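Local coordinates for hypothetical protein Atu3615 (Agrobacterium tumefaciens str. C58, PDB 1ZNP), which is of unknown function but belongs to the cupin superfamily, whose beta-barrel fold it adopts, and is found as a two-chain assembly, at residues S53-T59 / A105-A111; A71-L75 / F87-P91. All blocks are in the same frame, centred on the assembly; numbering follows the deposited sequence.

Interaction 1: S53-T59 / A105-A111; sequences SHWHRVT and ANCWQSA
With chi1 of Ser110 at 60°, OG stands between the backbone N and the carbonyl carbon, and chi1 of Trp55, -74°, sets CG anti to its own carbonyl carbon; together they bring the serine over one face of the indole. Ser110 CB lies 3.8 Å from the centroid of the six-membered ring of Trp55, a CH-pi contact, and OG sits above the middle of the ring system. The same kind of overlap recurs twice along the pairing. Arg57 lays CD over the six-membered ring of Trp108, 3.8 Å from its centroid, with the guanidinium plane turned 84° from the indole. Gln109 CG covers the His56 imidazole near its rim, 3.7 Å from the ring centroid. The rotation of that imidazole is fixed by ND1, which donates to His54 O at 2.7 Å, almost in the ring plane. Backbone bonds join Ser53 to Ala111 and His56 to Gln109 as antiparallel hydrogen-bonded pairs; the register slips by one between them, a beta bulge where the chain turns a corner at Trp55. Farther on, a water molecule links the two strands, accepting from Val58 N at 2.7 Å and from Gln109 NE2 while donating to Cys107 O. Gln109 is gripped further by Trp65 and Glu63, and Ser53 OG by Glu21. Such edge pairing extends a barrel sheet: residues 53-59 run beside strand 108-113, whose other neighbour is strand 73-78, while strand 133-135 pairs with 56-58 and Trp140 meets both Trp55 and Trp108.

Interaction 2: A71-L75 / F87-P91; sequences APIAL and FTLGP
Pro72 lays CB against the methyl CG2 of Thr88, 4.0 Å away, and the same CB lies 3.3 Å from Leu89 O, where strand 73-78 gives way to the preceding loop. Thr88 presents this methyl because CG2 is anti to its backbone N, with OG1 beside that N at chi1 -64°. Ile73 and Leu89 come next, lying alongside each other and pointing the same way, with Ile73 CG2 4.2 Å from Leu89 CB. Leu75 and Phe87 share their side of the sheet, whereas Ala74 and Thr88 face the other. The backbone supplies most of the grip. Ile73 and Leu89 exchange two hydrogen bonds, Ile73 N to Leu89 O at 2.7 Å and Leu89 N to Ile73 O at 2.8 Å. Leu75 and Phe87 do likewise, and the bond from Leu75 N to Phe87 O is nearly straight, 173° at the hydrogen. Between these pairs Ala74 and Thr88 form a non-hydrogen-bonded pair, where Thr88 CA approaches Ile73 O at 3.3 Å in a CA-H...O contact. This is the regular antiparallel pattern of a beta hairpin, here formed by strands 73-78 and 85-89. Leu75 and Leu89 pack on Val101 and Trp65, and Ile73 reaches Val120, consistent with Ile73, Leu75 and Leu89 facing the barrel interior. The second subunit approaches too: the two Phe87 rings meet with planes about 55° apart, and Ala74 packs on Gly96 of that subunit. Within the chain, strand 97-103 flanks the hairpin beyond 85-89, and strand 108-113 beyond 73-78.

Two contacts in one sheet illustrate how neighbouring strand pairs share a core. Strand 108-113, which carries one half of interaction 1, lies next to strand 73-78, which carries one half of interaction 2; although their centres are about 16 Å apart, the two contacts touch directly. Ala111 CB makes most of the junction, 3.4 Å from Ala74 O and 3.6 Å from Leu75 CD1. Trp65 provides a second link, bonding to Gln109 and packing on Leu75 and Leu89. In sequence, interaction 2 is nested within the loop closed by interaction 1. Their surroundings differ: interaction 2 reaches the second subunit, whereas no other chain of the assembly touches the segments of interaction 1.

Interaction 1: S53-T59 / A105-A111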
ATOM      1  N   SER A  53     -11.262  12.187   5.166  1.00 35.16           N
ATOM      2  CA  SER A  53     -10.815  12.955   4.008  1.00 33.16           C
ATOM      3  C   SER A  53     -11.483  12.353   2.775  1.00 32.09           C
ATOM      4  O   SER A  53     -11.192  11.224   2.405  1.00 33.60           O
ATOM      5  CB  SER A  53      -9.298  12.862   3.877  1.00 34.37           C
ATOM      6  OG  SER A  53      -8.831  13.562   2.738  1.00 33.85           O
ATOM      7  N   HIS A  54     -12.381  13.106   2.147  1.00 29.71           N
ATOM      8  CA  HIS A  54     -13.105  12.617   0.978  1.00 28.28           C
ATOM      9  C   HIS A  54     -12.237  12.477  -0.266  1.00 25.70           C
ATOM     10  O   HIS A  54     -11.155  13.055  -0.339  1.00 24.67           O
ATOM     11  CB  HIS A  54     -14.299  13.532   0.690  1.00 30.25           C
ATOM     12  CG  HIS A  54     -15.356  13.494   1.751  1.00 33.88           C
ATOM     13  ND1 HIS A  54     -15.098  13.798   3.072  1.00 34.83           N
ATOM     14  CD2 HIS A  54     -16.669  13.164   1.692  1.00 34.60           C
ATOM     15  CE1 HIS A  54     -16.204  13.652   3.780  1.00 34.64           C
ATOM     16  NE2 HIS A  54     -17.173  13.270   2.966  1.00 34.72           N
ATOM     17  N   TRP A  55     -12.720  11.693  -1.231  1.00 24.33           N
ATOM     18  CA  TRP A  55     -12.015  11.448  -2.488  1.00 23.70           C
ATOM     19  C   TRP A  55     -11.736  12.730  -3.264  1.00 23.61           C
ATOM     20  O   TRP A  55     -12.644  13.525  -3.520  1.00 24.78           O
ATOM     21  CB  TRP A  55     -12.813  10.508  -3.397  1.00 20.86           C
ATOM     22  CG  TRP A  55     -12.830   9.061  -2.995  1.00 22.39           C
ATOM     23  CD1 TRP A  55     -13.895   8.369  -2.507  1.00 23.03           C
ATOM     24  CD2 TRP A  55     -11.758   8.106  -3.123  1.00 23.06           C
ATOM     25  NE1 TRP A  55     -13.566   7.042  -2.331  1.00 25.52           N
ATOM     26  CE2 TRP A  55     -12.261   6.852  -2.698  1.00 21.91           C
ATOM     27  CE3 TRP A  55     -10.425   8.187  -3.557  1.00 22.96           C
ATOM     28  CZ2 TRP A  55     -11.484   5.691  -2.694  1.00 20.80           C
ATOM     29  CZ3 TRP A  55      -9.645   7.022  -3.554  1.00 21.72           C
ATOM     30  CH2 TRP A  55     -10.184   5.791  -3.123  1.00 21.69           C
ATOM     31  N   HIS A  56     -10.480  12.911  -3.657  1.00 21.79           N
ATOM     32  CA  HIS A  56     -10.071  14.093  -4.403  1.00 22.55           C
ATOM     33  C   HIS A  56      -8.727  13.809  -5.048  1.00 22.14           C
ATOM     34  O   HIS A  56      -8.110  12.769  -4.792  1.00 19.95           O
ATOM     35  CB  HIS A  56      -9.902  15.280  -3.459  1.00 21.89           C
ATOM     36  CG  HIS A  56      -8.825  15.075  -2.441  1.00 24.10           C
ATOM     37  ND1 HIS A  56      -8.963  14.211  -1.375  1.00 23.58           N
ATOM     38  CD2 HIS A  56      -7.564  15.568  -2.365  1.00 24.28           C
ATOM     39  CE1 HIS A  56      -7.835  14.180  -0.687  1.00 24.01           C
ATOM     40  NE2 HIS A  56      -6.970  14.993  -1.268  1.00 24.93           N
ATOM     41  N   ARG A  57      -8.270  14.742  -5.875  1.00 21.48           N
ATOM     42  CA  ARG A  57      -6.979  14.591  -6.515  1.00 21.73           C
ATOM     43  C   ARG A  57      -6.347  15.944  -6.838  1.00 21.57           C
ATOM     44  O   ARG A  57      -7.046  16.949  -7.020  1.00 19.73           O
ATOM     45  CB  ARG A  57      -7.097  13.740  -7.794  1.00 23.09           C
ATOM     46  CG  ARG A  57      -7.838  14.403  -8.929  1.00 27.19           C
ATOM     47  CD  ARG A  57      -8.180  13.420 -10.047  1.00 29.23           C
ATOM     48  NE  ARG A  57      -9.300  13.933 -10.839  1.00 35.25           N
ATOM     49  CZ  ARG A  57      -9.216  14.904 -11.750  1.00 34.15           C
ATOM     50  NH1 ARG A  57      -8.060  15.489 -12.029  1.00 35.97           N
ATOM     51  NH2 ARG A  57     -10.309  15.321 -12.360  1.00 35.43           N
ATOM     52  N   VAL A  58      -5.014  15.951  -6.858  1.00 19.73           N
ATOM     53  CA  VAL A  58      -4.232  17.122  -7.191  1.00 20.16           C
ATOM     54  C   VAL A  58      -3.802  16.776  -8.611  1.00 23.04           C
ATOM     55  O   VAL A  58      -2.978  15.886  -8.823  1.00 24.09           O
ATOM     56  CB  VAL A  58      -3.027  17.255  -6.251  1.00 19.69           C
ATOM     57  CG1 VAL A  58      -2.260  18.513  -6.567  1.00 15.42           C
ATOM     58  CG2 VAL A  58      -3.506  17.267  -4.797  1.00 18.64           C
ATOM     59  N   THR A  59      -4.386  17.480  -9.578  1.00 23.83           N
ATOM     60  CA  THR A  59      -4.159  17.214 -10.995  1.00 25.15           C
ATOM     61  C   THR A  59      -2.764  17.262 -11.577  1.00 26.17           C
ATOM     62  O   THR A  59      -2.431  16.447 -12.433  1.00 29.08           O
ATOM     63  CB  THR A  59      -5.032  18.137 -11.891  1.00 25.74           C
ATOM     64  OG1 THR A  59      -4.587  19.494 -11.762  1.00 26.85           O
ATOM     65  CG2 THR A  59      -6.503  18.046 -11.496  1.00 22.77           C
ATOM     66  N   ALA A 105       0.888  12.073  -9.029  1.00 19.70           N
ATOM     67  CA  ALA A 105       0.078  13.152  -9.583  1.00 19.72           C
ATOM     68  C   ALA A 105      -1.195  12.699 -10.293  1.00 21.06           C
ATOM     69  O   ALA A 105      -1.220  11.678 -10.977  1.00 20.66           O
ATOM     70  CB  ALA A 105       0.922  14.001 -10.522  1.00 18.41           C
ATOM     71  N   ASN A 106      -2.247  13.490 -10.111  1.00 21.46           N
ATOM     72  CA  ASN A 106      -3.556  13.241 -10.691  1.00 23.47           C
ATOM     73  C   ASN A 106      -4.173  11.914 -10.277  1.00 24.11           C
ATOM     74  O   ASN A 106      -5.081  11.422 -10.937  1.00 24.88           O
ATOM     75  CB  ASN A 106      -3.498  13.304 -12.215  1.00 23.12           C
ATOM     76  CG  ASN A 106      -4.873  13.470 -12.838  1.00 23.81           C
ATOM     77  OD1 ASN A 106      -5.121  13.020 -13.953  1.00 25.82           O
ATOM     78  ND2 ASN A 106      -5.772  14.127 -12.119  1.00 24.34           N
ATOM     79  N   CYS A 107      -3.687  11.331  -9.184  1.00 24.40           N
ATOM     80  CA  CYS A 107      -4.241  10.071  -8.702  1.00 22.90           C
ATOM     81  C   CYS A 107      -5.284  10.336  -7.619  1.00 23.08           C
ATOM     82  O   CYS A 107      -5.052  11.130  -6.712  1.00 22.76           O
ATOM     83  CB  CYS A 107      -3.129   9.202  -8.123  1.00 24.64           C
ATOM     84  SG  CYS A 107      -3.733   7.762  -7.217  1.00 27.54           S
ATOM     85  N   TRP A 108      -6.430   9.674  -7.708  1.00 23.84           N
ATOM     86  CA  TRP A 108      -7.471   9.857  -6.708  1.00 23.24           C
ATOM     87  C   TRP A 108      -6.976   9.427  -5.326  1.00 21.80           C
ATOM     88  O   TRP A 108      -6.242   8.439  -5.200  1.00 19.01           O
ATOM     89  CB  TRP A 108      -8.722   9.049  -7.077  1.00 25.70           C
ATOM     90  CG  TRP A 108      -9.521   9.618  -8.221  1.00 28.14           C
ATOM     91  CD1 TRP A 108      -9.570   9.149  -9.502  1.00 29.02           C
ATOM     92  CD2 TRP A 108     -10.368  10.768  -8.184  1.00 29.27           C
ATOM     93  NE1 TRP A 108     -10.397   9.935 -10.264  1.00 29.89           N
ATOM     94  CE2 TRP A 108     -10.899  10.937  -9.479  1.00 30.71           C
ATOM     95  CE3 TRP A 108     -10.732  11.674  -7.178  1.00 31.79           C
ATOM     96  CZ2 TRP A 108     -11.778  11.978  -9.799  1.00 32.51           C
ATOM     97  CZ3 TRP A 108     -11.607  12.709  -7.495  1.00 33.77           C
ATOM     98  CH2 TRP A 108     -12.120  12.851  -8.798  1.00 34.75           C
ATOM     99  N   GLN A 109      -7.390  10.158  -4.293  1.00 21.14           N
ATOM    100  CA  GLN A 109      -6.978   9.847  -2.932  1.00 22.14           C
ATOM    101  C   GLN A 109      -8.001  10.201  -1.858  1.00 21.99           C
ATOM    102  O   GLN A 109      -8.713  11.193  -1.964  1.00 23.54           O
ATOM    103  CB  GLN A 109      -5.660  10.555  -2.618  1.00 22.90           C
ATOM    104  CG  GLN A 109      -5.738  12.064  -2.692  1.00 27.41           C
ATOM    105  CD  GLN A 109      -4.447  12.735  -2.267  1.00 30.11           C
ATOM    106  OE1 GLN A 109      -3.948  12.502  -1.162  1.00 31.87           O
ATOM    107  NE2 GLN A 109      -3.901  13.578  -3.138  1.00 31.01           N
ATOM    108  N   SER A 110      -8.071   9.364  -0.824  1.00 21.53           N
ATOM    109  CA  SER A 110      -8.982   9.584   0.298  1.00 19.84           C
ATOM    110  C   SER A 110      -8.350   8.923   1.510  1.00 19.92           C
ATOM    111  O   SER A 110      -7.532   8.020   1.369  1.00 20.05           O
ATOM    112  CB  SER A 110     -10.361   8.974   0.029  1.00 19.86           C
ATOM    113  OG  SER A 110     -10.281   7.582  -0.173  1.00 19.63           O
ATOM    114  N   ALA A 111      -8.716   9.377   2.701  1.00 16.91           N
ATOM    115  CA  ALA A 111      -8.137   8.813   3.897  1.00 18.50           C
ATOM    116  C   ALA A 111      -9.056   8.935   5.103  1.00 19.92           C
ATOM    117  O   ALA A 111     -10.055   9.643   5.076  1.00 22.44           O
ATOM    118  CB  ALA A 111      -6.804   9.494   4.183  1.00 14.36           C
TER
HETATM  119  O   HOH W   1      -3.846  13.609  -6.032  1.00 19.96           O

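Interaction 2: A71-L75 / F87-P91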
ATOM      1  N   ALA A  71      -3.156   8.152  15.937  1.00 18.89           N
ATOM      2  CA  ALA A  71      -3.343   6.811  15.408  1.00 21.74           C
ATOM      3  C   ALA A  71      -2.932   6.750  13.944  1.00 22.30           C
ATOM      4  O   ALA A  71      -2.821   7.781  13.281  1.00 23.16           O
ATOM      5  CB  ALA A  71      -4.828   6.400  15.548  1.00 20.02           C
ATOM      6  N   PRO A  72      -2.682   5.542  13.423  1.00 22.46           N
ATOM      7  CA  PRO A  72      -2.297   5.494  12.010  1.00 22.13           C
ATOM      8  C   PRO A  72      -3.475   5.879  11.135  1.00 20.24           C
ATOM      9  O   PRO A  72      -4.586   6.078  11.626  1.00 22.98           O
ATOM     10  CB  PRO A  72      -1.865   4.042  11.808  1.00 21.58           C
ATOM     11  CG  PRO A  72      -2.637   3.295  12.873  1.00 24.16           C
ATOM     12  CD  PRO A  72      -2.529   4.221  14.059  1.00 21.90           C
ATOM     13  N   ILE A  73      -3.233   5.979   9.839  1.00 18.73           N
ATOM     14  CA  ILE A  73      -4.275   6.342   8.901  1.00 17.67           C
ATOM     15  C   ILE A  73      -4.372   5.327   7.775  1.00 18.65           C
ATOM     16  O   ILE A  73      -3.409   4.632   7.458  1.00 16.60           O
ATOM     17  CB  ILE A  73      -3.999   7.755   8.285  1.00 18.51           C
ATOM     18  CG1 ILE A  73      -4.811   8.818   9.027  1.00 17.44           C
ATOM     19  CG2 ILE A  73      -4.298   7.766   6.779  1.00 17.79           C
ATOM     20  CD1 ILE A  73      -4.602  10.226   8.504  1.00 16.12           C
ATOM     21  N   ALA A  74      -5.559   5.230   7.189  1.00 19.24           N
ATOM     22  CA  ALA A  74      -5.752   4.353   6.054  1.00 18.84           C
ATOM     23  C   ALA A  74      -5.819   5.318   4.868  1.00 20.46           C
ATOM     24  O   ALA A  74      -6.735   6.142   4.769  1.00 18.32           O
ATOM     25  CB  ALA A  74      -7.027   3.593   6.193  1.00 17.78           C
ATOM     26  N   LEU A  75      -4.813   5.235   4.001  1.00 19.98           N
ATOM     27  CA  LEU A  75      -4.718   6.084   2.819  1.00 19.11           C
ATOM     28  C   LEU A  75      -5.057   5.232   1.602  1.00 19.71           C
ATOM     29  O   LEU A  75      -4.446   4.187   1.377  1.00 20.40           O
ATOM     30  CB  LEU A  75      -3.306   6.654   2.700  1.00 17.34           C
ATOM     31  CG  LEU A  75      -3.095   7.758   1.667  1.00 19.19           C
ATOM     32  CD1 LEU A  75      -3.940   8.957   1.998  1.00 20.35           C
ATOM     33  CD2 LEU A  75      -1.643   8.161   1.662  1.00 22.30           C
ATOM     34  N   PHE A  87      -2.792   1.945   1.851  1.00 24.03           N
ATOM     35  CA  PHE A  87      -1.591   1.890   2.664  1.00 24.00           C
ATOM     36  C   PHE A  87      -1.896   2.374   4.066  1.00 23.18           C
ATOM     37  O   PHE A  87      -2.662   3.312   4.255  1.00 25.15           O
ATOM     38  CB  PHE A  87      -0.501   2.768   2.037  1.00 24.95           C
ATOM     39  CG  PHE A  87      -0.227   2.445   0.599  1.00 28.16           C
ATOM     40  CD1 PHE A  87       0.393   1.245   0.244  1.00 28.87           C
ATOM     41  CD2 PHE A  87      -0.624   3.319  -0.410  1.00 27.51           C
ATOM     42  CE1 PHE A  87       0.615   0.920  -1.099  1.00 27.41           C
ATOM     43  CE2 PHE A  87      -0.407   3.004  -1.753  1.00 26.94           C
ATOM     44  CZ  PHE A  87       0.214   1.804  -2.096  1.00 27.09           C
ATOM     45  N   THR A  88      -1.317   1.712   5.053  1.00 21.37           N
ATOM     46  CA  THR A  88      -1.508   2.129   6.423  1.00 19.95           C
ATOM     47  C   THR A  88      -0.360   3.090   6.710  1.00 19.65           C
ATOM     48  O   THR A  88       0.806   2.703   6.748  1.00 18.60           O
ATOM     49  CB  THR A  88      -1.480   0.930   7.392  1.00 19.22           C
ATOM     50  OG1 THR A  88      -2.584   0.063   7.095  1.00 24.27           O
ATOM     51  CG2 THR A  88      -1.637   1.399   8.828  1.00 19.44           C
ATOM     52  N   LEU A  89      -0.710   4.358   6.860  1.00 19.37           N
ATOM     53  CA  LEU A  89       0.252   5.411   7.132  1.00 20.26           C
ATOM     54  C   LEU A  89       0.414   5.512   8.633  1.00 20.00           C
ATOM     55  O   LEU A  89      -0.541   5.816   9.334  1.00 19.23           O
ATOM     56  CB  LEU A  89      -0.273   6.737   6.593  1.00 21.82           C
ATOM     57  CG  LEU A  89       0.589   7.968   6.869  1.00 24.19           C
ATOM     58  CD1 LEU A  89       1.882   7.874   6.081  1.00 22.15           C
ATOM     59  CD2 LEU A  89      -0.192   9.217   6.498  1.00 22.51           C
ATOM     60  N   GLY A  90       1.623   5.254   9.122  1.00 20.17           N
ATOM     61  CA  GLY A  90       1.866   5.311  10.548  1.00 17.95           C
ATOM     62  C   GLY A  90       3.307   5.005  10.887  1.00 17.62           C
ATOM     63  O   GLY A  90       4.116   4.773   9.994  1.00 17.55           O
ATOM     64  N   PRO A  91       3.656   4.981  12.178  1.00 17.50           N
ATOM     65  CA  PRO A  91       5.024   4.699  12.599  1.00 17.44           C
ATOM     66  C   PRO A  91       5.382   3.237  12.883  1.00 17.91           C
ATOM     67  O   PRO A  91       6.557   2.919  13.014  1.00 17.64           O
ATOM     68  CB  PRO A  91       5.163   5.564  13.842  1.00 18.19           C
ATOM     69  CG  PRO A  91       3.821   5.387  14.485  1.00 16.26           C
ATOM     70  CD  PRO A  91       2.856   5.498  13.308  1.00 18.64           C
TER